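Local coordinates for flavin adenine dinucleotide synthase (Saccharomyces cerevisiae, PDB 2WSI), which catalyses the transfer of an adenylyl group from ATP to flavin mononucleotide, forming the coenzyme flavin adenine dinucleotide and diphosphate, at residues R166-F171 with L298-R303; G62-Q67 with G215-G220. One frame throughout, in Å; residues are numbered along the deposited sequence.

Interaction 1: R166-F171 with L298-R303. With FAD (flavin-adenine dinucleotide), chain C.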
loop_
_atom_site.group_PDB
_atom_site.type_symbol
_atom_site.label_atom_id
_atom_site.label_comp_id
_atom_site.label_asym_id
_atom_site.label_seq_id
_atom_site.Cartn_x
_atom_site.Cartn_y
_atom_site.Cartn_z
ATOM N N ARG A 166 4.534 3.672 7.756
ATOM C CA ARG A 166 5.703 3.043 8.361
ATOM C C ARG A 166 6.808 4.072 8.559
ATOM O O ARG A 166 6.584 5.245 8.374
ATOM C CB ARG A 166 6.191 1.802 7.597
ATOM C CG ARG A 166 6.137 1.886 6.112
ATOM C CD ARG A 166 7.278 1.141 5.427
ATOM N NE ARG A 166 7.345 1.762 4.150
ATOM C CZ ARG A 166 8.366 2.409 3.607
ATOM N NH1 ARG A 166 9.612 2.447 4.095
ATOM N NH2 ARG A 166 8.103 2.970 2.473
ATOM N N HIS A 167 7.978 3.631 9.004
ATOM C CA HIS A 167 9.074 4.566 9.239
ATOM C C HIS A 167 9.757 4.906 7.922
ATOM O O HIS A 167 10.292 4.029 7.234
ATOM C CB HIS A 167 10.067 3.982 10.245
ATOM C CG HIS A 167 9.457 3.699 11.581
ATOM N ND1 HIS A 167 8.940 4.695 12.382
ATOM C CD2 HIS A 167 9.256 2.537 12.247
ATOM C CE1 HIS A 167 8.457 4.161 13.489
ATOM N NE2 HIS A 167 8.644 2.854 13.436
ATOM N N THR A 168 9.702 6.176 7.556
ATOM C CA THR A 168 10.303 6.618 6.307
ATOM C C THR A 168 11.244 7.789 6.521
ATOM O O THR A 168 11.632 8.456 5.567
ATOM C CB THR A 168 9.227 6.965 5.265
ATOM O OG1 THR A 168 8.482 8.114 5.695
ATOM C CG2 THR A 168 8.300 5.794 5.102
ATOM N N ASP A 169 11.587 8.027 7.783
ATOM C CA ASP A 169 12.764 8.802 8.166
ATOM C C ASP A 169 13.146 8.312 9.555
ATOM O O ASP A 169 12.332 7.688 10.221
ATOM C CB ASP A 169 12.480 10.306 8.158
ATOM C CG ASP A 169 11.358 10.705 9.104
ATOM O OD1 ASP A 169 11.178 10.042 10.152
ATOM O OD2 ASP A 169 10.662 11.708 8.807
ATOM N N PRO A 170 14.378 8.597 10.009
ATOM C CA PRO A 170 14.834 7.938 11.244
ATOM C C PRO A 170 14.262 8.558 12.513
ATOM O O PRO A 170 14.472 8.012 13.592
ATOM C CB PRO A 170 16.352 8.148 11.213
ATOM C CG PRO A 170 16.545 9.429 10.473
ATOM C CD PRO A 170 15.352 9.594 9.521
ATOM N N PHE A 171 13.549 9.673 12.377
ATOM C CA PHE A 171 13.042 10.407 13.532
ATOM C C PHE A 171 11.990 9.655 14.356
ATOM O O PHE A 171 11.116 8.970 13.810
ATOM C CB PHE A 171 12.514 11.760 13.066
ATOM C CG PHE A 171 13.559 12.566 12.374
ATOM C CD1 PHE A 171 14.670 13.005 13.074
ATOM C CD2 PHE A 171 13.477 12.826 11.023
ATOM C CE1 PHE A 171 15.668 13.725 12.439
ATOM C CE2 PHE A 171 14.471 13.556 10.388
ATOM C CZ PHE A 171 15.569 13.992 11.101
ATOM N N LEU A 298 16.341 8.524 2.040
ATOM C CA LEU A 298 16.147 9.406 0.900
ATOM C C LEU A 298 14.744 9.292 0.281
ATOM O O LEU A 298 14.464 9.928 -0.733
ATOM C CB LEU A 298 17.187 9.083 -0.169
ATOM C CG LEU A 298 18.648 9.360 0.234
ATOM C CD1 LEU A 298 19.597 9.070 -0.933
ATOM C CD2 LEU A 298 18.779 10.790 0.696
ATOM N N GLU A 299 13.882 8.500 0.910
ATOM C CA GLU A 299 12.573 8.160 0.349
ATOM C C GLU A 299 11.705 9.388 0.101
ATOM O O GLU A 299 10.982 9.473 -0.897
ATOM C CB GLU A 299 11.844 7.174 1.279
ATOM C CG GLU A 299 10.488 6.693 0.761
ATOM C CD GLU A 299 9.961 5.434 1.502
ATOM O OE1 GLU A 299 10.718 4.838 2.279
ATOM O OE2 GLU A 299 8.795 5.039 1.280
ATOM N N ARG A 300 11.762 10.353 1.005
ATOM C CA ARG A 300 10.892 11.506 0.880
ATOM C C ARG A 300 11.624 12.710 0.267
ATOM O O ARG A 300 11.170 13.833 0.401
ATOM C CB ARG A 300 10.327 11.875 2.256
ATOM C CG ARG A 300 9.405 10.800 2.829
ATOM C CD ARG A 300 8.796 11.253 4.128
ATOM N NE ARG A 300 7.917 12.393 3.919
ATOM C CZ ARG A 300 6.598 12.307 3.765
ATOM N NH1 ARG A 300 5.990 11.129 3.809
ATOM N NH2 ARG A 300 5.887 13.410 3.572
ATOM N N ALA A 301 12.733 12.462 -0.422
ATOM C CA ALA A 301 13.571 13.559 -0.919
ATOM C C ALA A 301 12.872 14.403 -1.985
ATOM O O ALA A 301 13.174 15.590 -2.136
ATOM C CB ALA A 301 14.900 13.044 -1.441
ATOM N N GLY A 302 11.937 13.808 -2.716
ATOM C CA GLY A 302 11.126 14.569 -3.656
ATOM C C GLY A 302 9.931 15.308 -3.041
ATOM O O GLY A 302 9.156 15.938 -3.768
ATOM N N ARG A 303 9.786 15.239 -1.717
ATOM C CA ARG A 303 8.695 15.903 -1.001
ATOM C C ARG A 303 9.085 17.256 -0.356
ATOM O O ARG A 303 10.260 17.617 -0.301
ATOM C CB ARG A 303 8.172 14.978 0.097
ATOM C CG ARG A 303 7.810 13.582 -0.377
ATOM C CD ARG A 303 6.478 13.605 -1.071
ATOM N NE ARG A 303 5.429 14.129 -0.199
ATOM C CZ ARG A 303 4.611 13.377 0.530
ATOM N NH1 ARG A 303 4.711 12.063 0.496
ATOM N NH2 ARG A 303 3.683 13.940 1.294
HETATM P PA FAD C . 1.036 9.329 4.580
HETATM O O1A FAD C . 1.487 9.887 3.258
HETATM O O2A FAD C . 0.128 10.293 5.294
HETATM O O5B FAD C . 0.379 7.850 4.465
HETATM C C5B FAD C . 0.262 7.071 5.641
HETATM C C4B FAD C . -0.991 6.197 5.523
HETATM O O4B FAD C . -2.132 6.976 5.772
HETATM C C3B FAD C . -1.163 5.641 4.123
HETATM O O3B FAD C . -0.499 4.412 3.967
HETATM C C2B FAD C . -2.669 5.484 4.032
HETATM O O2B FAD C . -3.076 4.266 4.621
HETATM C C1B FAD C . -3.168 6.632 4.870
HETATM N N9A FAD C . -3.424 7.777 3.982
HETATM C C8A FAD C . -2.591 8.823 3.677
HETATM N N7A FAD C . -3.241 9.667 2.829
HETATM C C5A FAD C . -4.469 9.140 2.584
HETATM C C6A FAD C . -5.528 9.553 1.802
HETATM N N6A FAD C . -5.494 10.691 1.084
HETATM N N1A FAD C . -6.661 8.793 1.796
HETATM C C2A FAD C . -6.770 7.630 2.530
HETATM N N3A FAD C . -5.697 7.201 3.277
HETATM C C4A FAD C . -4.588 7.971 3.317
HETATM N N1 FAD C . -1.327 11.650 13.429
HETATM C C2 FAD C . -1.272 11.941 14.768
HETATM O O2 FAD C . -0.379 12.666 15.208
HETATM N N3 FAD C . -2.215 11.427 15.623
HETATM C C4 FAD C . -3.227 10.621 15.151
HETATM O O4 FAD C . -4.035 10.185 15.978
HETATM C C4X FAD C . -3.290 10.322 13.786
HETATM N N5 FAD C . -4.292 9.509 13.262
HETATM C C5X FAD C . -4.331 9.217 11.913
HETATM C C6 FAD C . -5.331 8.405 11.377
HETATM C C7 FAD C . -5.364 8.152 10.003
HETATM C C7M FAD C . -6.433 7.292 9.394
HETATM C C8 FAD C . -4.387 8.698 9.180
HETATM C C8M FAD C . -4.391 8.415 7.708
HETATM C C9 FAD C . -3.391 9.494 9.718
HETATM C C9A FAD C . -3.363 9.767 11.071
HETATM N N10 FAD C . -2.368 10.579 11.576
HETATM C C10 FAD C . -2.319 10.835 12.931
HETATM C "C1'" FAD C . -1.315 11.131 10.654
HETATM C "C2'" FAD C . -0.135 10.142 10.531
HETATM O "O2'" FAD C . 0.374 9.718 11.773
HETATM C "C3'" FAD C . 1.018 10.694 9.698
HETATM O "O3'" FAD C . 1.676 11.702 10.426
HETATM C "C4'" FAD C . 0.516 11.252 8.380
HETATM O "O4'" FAD C . -0.355 10.327 7.762
HETATM C "C5'" FAD C . 1.685 11.516 7.430
HETATM O "O5'" FAD C . 2.589 10.429 7.495
HETATM P P FAD C . 3.292 9.857 6.162
HETATM O O1P FAD C . 3.602 11.002 5.227
HETATM O O2P FAD C . 4.474 8.989 6.528
HETATM O O3P FAD C . 2.277 8.853 5.450
HETATM O O HOH W 1 12.842 9.956 3.890
HETATM O O HOH W 2 5.769 8.433 4.087
#
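At the edge of the FAD pocket, two loops meet: Arg300, an FAD-binding residue, packs against Thr168 near the diphosphate, and Arg166 pairs with Glu299 farther from it. The guanidinium and carboxylate of that ion pair approach from opposite directions, their planes only 22° apart. Arg166 NH1 gives a hydrogen bond to Glu299 OE1 at 3.2 Å, received on the syn lone pair and somewhat bent. The companion bond from Arg166 NH2 to Glu299 OE2 measures 2.5 Å, too short for its exact length to be trusted. Glu299 spans the gap because CG stands anti to its backbone N (chi1 -177°) and the chain beyond is extended. Thr168 turns its two branches to different tasks. Its CG2 lies 3.6 Å above the plane of the Arg166 guanidinium, toward the rim, and also borders the carboxylate of Glu299. Its OG1 instead packs 3.5 Å from Arg300 CD. A bend at chi3 (65°) directs the Arg300 guanidinium to the flavin-side phosphate, where NH1 makes a weak hydrogen bond of 2.8 Å to FAD O1P. A water in the guanidinium plane reinforces this grip: it donates to FAD O2P at 2.8 Å, accepts a weak bond from Arg300 NH1, and also bonds Thr168 OG1. Asp65 and Lys64 give the ion pair further partners, so opposite charges are interleaved in a network. In Rossmann-like HUP folds, the loops after the parallel strands line the nucleotide site; 166-171, following strand 160-162, is such a loop in this PAPS reductase family member, and the C-terminal loop adds Arg300.

Interaction 2: G62-Q67 with G215-G220. With SO4 (sulfate ion), chain B.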
loop_
_atom_site.group_PDB
_atom_site.type_symbol
_atom_site.label_atom_id
_atom_site.label_comp_id
_atom_site.label_asym_id
_atom_site.label_seq_id
_atom_site.Cartn_x
_atom_site.Cartn_y
_atom_site.Cartn_z
ATOM N N GLY A 62 -3.833 4.456 -2.796
ATOM C CA GLY A 62 -3.216 3.973 -4.022
ATOM C C GLY A 62 -1.689 3.996 -4.003
ATOM O O GLY A 62 -1.051 3.561 -4.967
ATOM N N GLY A 63 -1.091 4.482 -2.917
ATOM C CA GLY A 63 0.375 4.497 -2.836
ATOM C C GLY A 63 0.956 3.090 -2.622
ATOM O O GLY A 63 0.221 2.132 -2.334
ATOM N N LYS A 64 2.273 2.952 -2.778
ATOM C CA LYS A 64 2.916 1.645 -2.694
ATOM C C LYS A 64 2.702 1.025 -1.312
ATOM O O LYS A 64 2.487 -0.166 -1.215
ATOM C CB LYS A 64 4.415 1.740 -2.977
ATOM C CG LYS A 64 5.206 2.634 -1.994
ATOM C CD LYS A 64 6.663 2.830 -2.553
ATOM C CE LYS A 64 7.617 3.398 -1.472
ATOM N NZ LYS A 64 7.010 4.614 -0.887
ATOM N N ASP A 65 2.777 1.829 -0.255
ATOM C CA ASP A 65 2.704 1.295 1.097
ATOM C C ASP A 65 1.298 0.760 1.387
ATOM O O ASP A 65 1.134 -0.365 1.881
ATOM C CB ASP A 65 3.025 2.372 2.121
ATOM C CG ASP A 65 4.509 2.753 2.165
ATOM O OD1 ASP A 65 5.336 2.077 1.540
ATOM O OD2 ASP A 65 4.844 3.746 2.844
ATOM N N CYS A 66 0.260 1.543 1.110
ATOM C CA CYS A 66 -1.054 0.994 1.461
ATOM C C CYS A 66 -1.496 -0.080 0.467
ATOM O O CYS A 66 -2.272 -0.974 0.832
ATOM C CB CYS A 66 -2.115 2.059 1.679
ATOM S SG CYS A 66 -2.292 3.007 0.328
ATOM N N GLN A 67 -0.954 -0.063 -0.745
ATOM C CA GLN A 67 -1.168 -1.186 -1.669
ATOM C C GLN A 67 -0.525 -2.499 -1.174
ATOM O O GLN A 67 -1.146 -3.570 -1.236
ATOM C CB GLN A 67 -0.634 -0.908 -3.069
ATOM C CG GLN A 67 -1.190 -1.987 -4.045
ATOM C CD GLN A 67 -0.777 -1.784 -5.472
ATOM O OE1 GLN A 67 0.053 -0.927 -5.778
ATOM N NE2 GLN A 67 -1.334 -2.598 -6.368
ATOM N N GLY A 215 1.451 4.472 -11.716
ATOM C CA GLY A 215 2.416 4.780 -12.762
ATOM C C GLY A 215 3.390 5.885 -12.359
ATOM O O GLY A 215 4.469 5.965 -12.923
ATOM N N LEU A 216 3.034 6.725 -11.388
ATOM C CA LEU A 216 3.986 7.742 -10.927
ATOM C C LEU A 216 5.335 7.130 -10.514
ATOM O O LEU A 216 6.388 7.755 -10.710
ATOM C CB LEU A 216 3.414 8.557 -9.763
ATOM C CG LEU A 216 2.078 9.263 -10.053
ATOM C CD1 LEU A 216 1.666 10.098 -8.855
ATOM C CD2 LEU A 216 2.162 10.131 -11.312
ATOM N N TYR A 217 5.326 5.931 -9.922
ATOM C CA TYR A 217 6.597 5.306 -9.512
ATOM C C TYR A 217 7.488 5.020 -10.736
ATOM O O TYR A 217 8.715 5.109 -10.671
ATOM C CB TYR A 217 6.344 4.014 -8.696
ATOM C CG TYR A 217 5.607 4.303 -7.408
ATOM C CD1 TYR A 217 6.142 5.170 -6.449
ATOM C CD2 TYR A 217 4.354 3.740 -7.157
ATOM C CE1 TYR A 217 5.447 5.440 -5.261
ATOM C CE2 TYR A 217 3.639 4.020 -5.981
ATOM C CZ TYR A 217 4.193 4.857 -5.038
ATOM O OH TYR A 217 3.461 5.144 -3.895
ATOM N N GLY A 218 6.863 4.668 -11.852
ATOM C CA GLY A 218 7.602 4.470 -13.087
ATOM C C GLY A 218 8.322 5.736 -13.560
ATOM O O GLY A 218 9.298 5.649 -14.288
ATOM N N LYS A 219 7.849 6.903 -13.145
ATOM C CA LYS A 219 8.470 8.176 -13.541
ATOM C C LYS A 219 9.498 8.725 -12.532
ATOM O O LYS A 219 9.989 9.857 -12.675
ATOM C CB LYS A 219 7.400 9.235 -13.771
ATOM C CG LYS A 219 6.387 8.891 -14.876
ATOM C CD LYS A 219 7.062 8.595 -16.224
ATOM C CE LYS A 219 7.524 9.882 -16.909
ATOM N NZ LYS A 219 7.671 9.727 -18.398
ATOM N N GLY A 220 9.833 7.938 -11.513
ATOM C CA GLY A 220 10.852 8.376 -10.559
ATOM C C GLY A 220 10.347 8.839 -9.213
ATOM O O GLY A 220 11.145 9.178 -8.346
HETATM S S SO4 B . 3.967 6.435 -0.732
HETATM O O1 SO4 B . 3.789 7.765 -0.181
HETATM O O2 SO4 B . 2.650 5.823 -0.870
HETATM O O3 SO4 B . 4.600 6.557 -2.045
HETATM O O4 SO4 B . 4.714 5.603 0.205
#
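A single phenolic oxygen, that of Tyr217, serves both a helix start and a bound anion. Lys64 N donates to Tyr217 OH over 2.7 Å at a fairly straight 156°, and the hydroxyl in turn donates to sulfate O3, 2.6 Å from OH and in the plane of the ring at its edge. The hydrogen bonds thus run in one direction, from the amide through the phenol to the sulfate. The Lys64 side chain crosses the tyrosine at about a right angle, its CD 4.0 Å from Tyr217 CE1. Beyond this, a turn at chi4 (-52°) brings Lys64 NZ within 2.7 Å of sulfate O4, with a weaker bond to O3. At the N-cap, the bare backbone of Gly63 lets the ion come close, CA lying 3.3 Å from sulfate O2. The glycine-rich turn with its Lys-Asp pair resembles the PP-loop of related nucleotide-binding enzymes, and the sulfate, probably from the crystallisation liquor, may mark a phosphate position of ATP or diphosphate. Strand 56-59 leads into this turn and helix 64-87 leaves it; helix 215-218 delivers Tyr217 from across the site, while Trp203 of helix 199-209 meets the tyrosine ring edge-to-face.

Read from the N terminus, the segments come in the order 62-67, 166-171, 215-220, 298-303, so the two contacts cross. Interaction 2 opens just after strand 56-59 and closes at 215-220 over 147 intervening residues. Before that closure, 166-171 begins interaction 1, completed after 126 intervening residues by the tail of the chain. The two contacts also touch in space through two salt bridges: Glu299 OE2 to Lys64 NZ at 2.8 Å and Arg166 NH2 to Asp65 OD1 at 3.1 Å. Loops from distant parts of the sequence, including the C-terminal region, are thus fastened around the start of helix 64-87, illustrating how a phosphate site can be assembled from scattered segments.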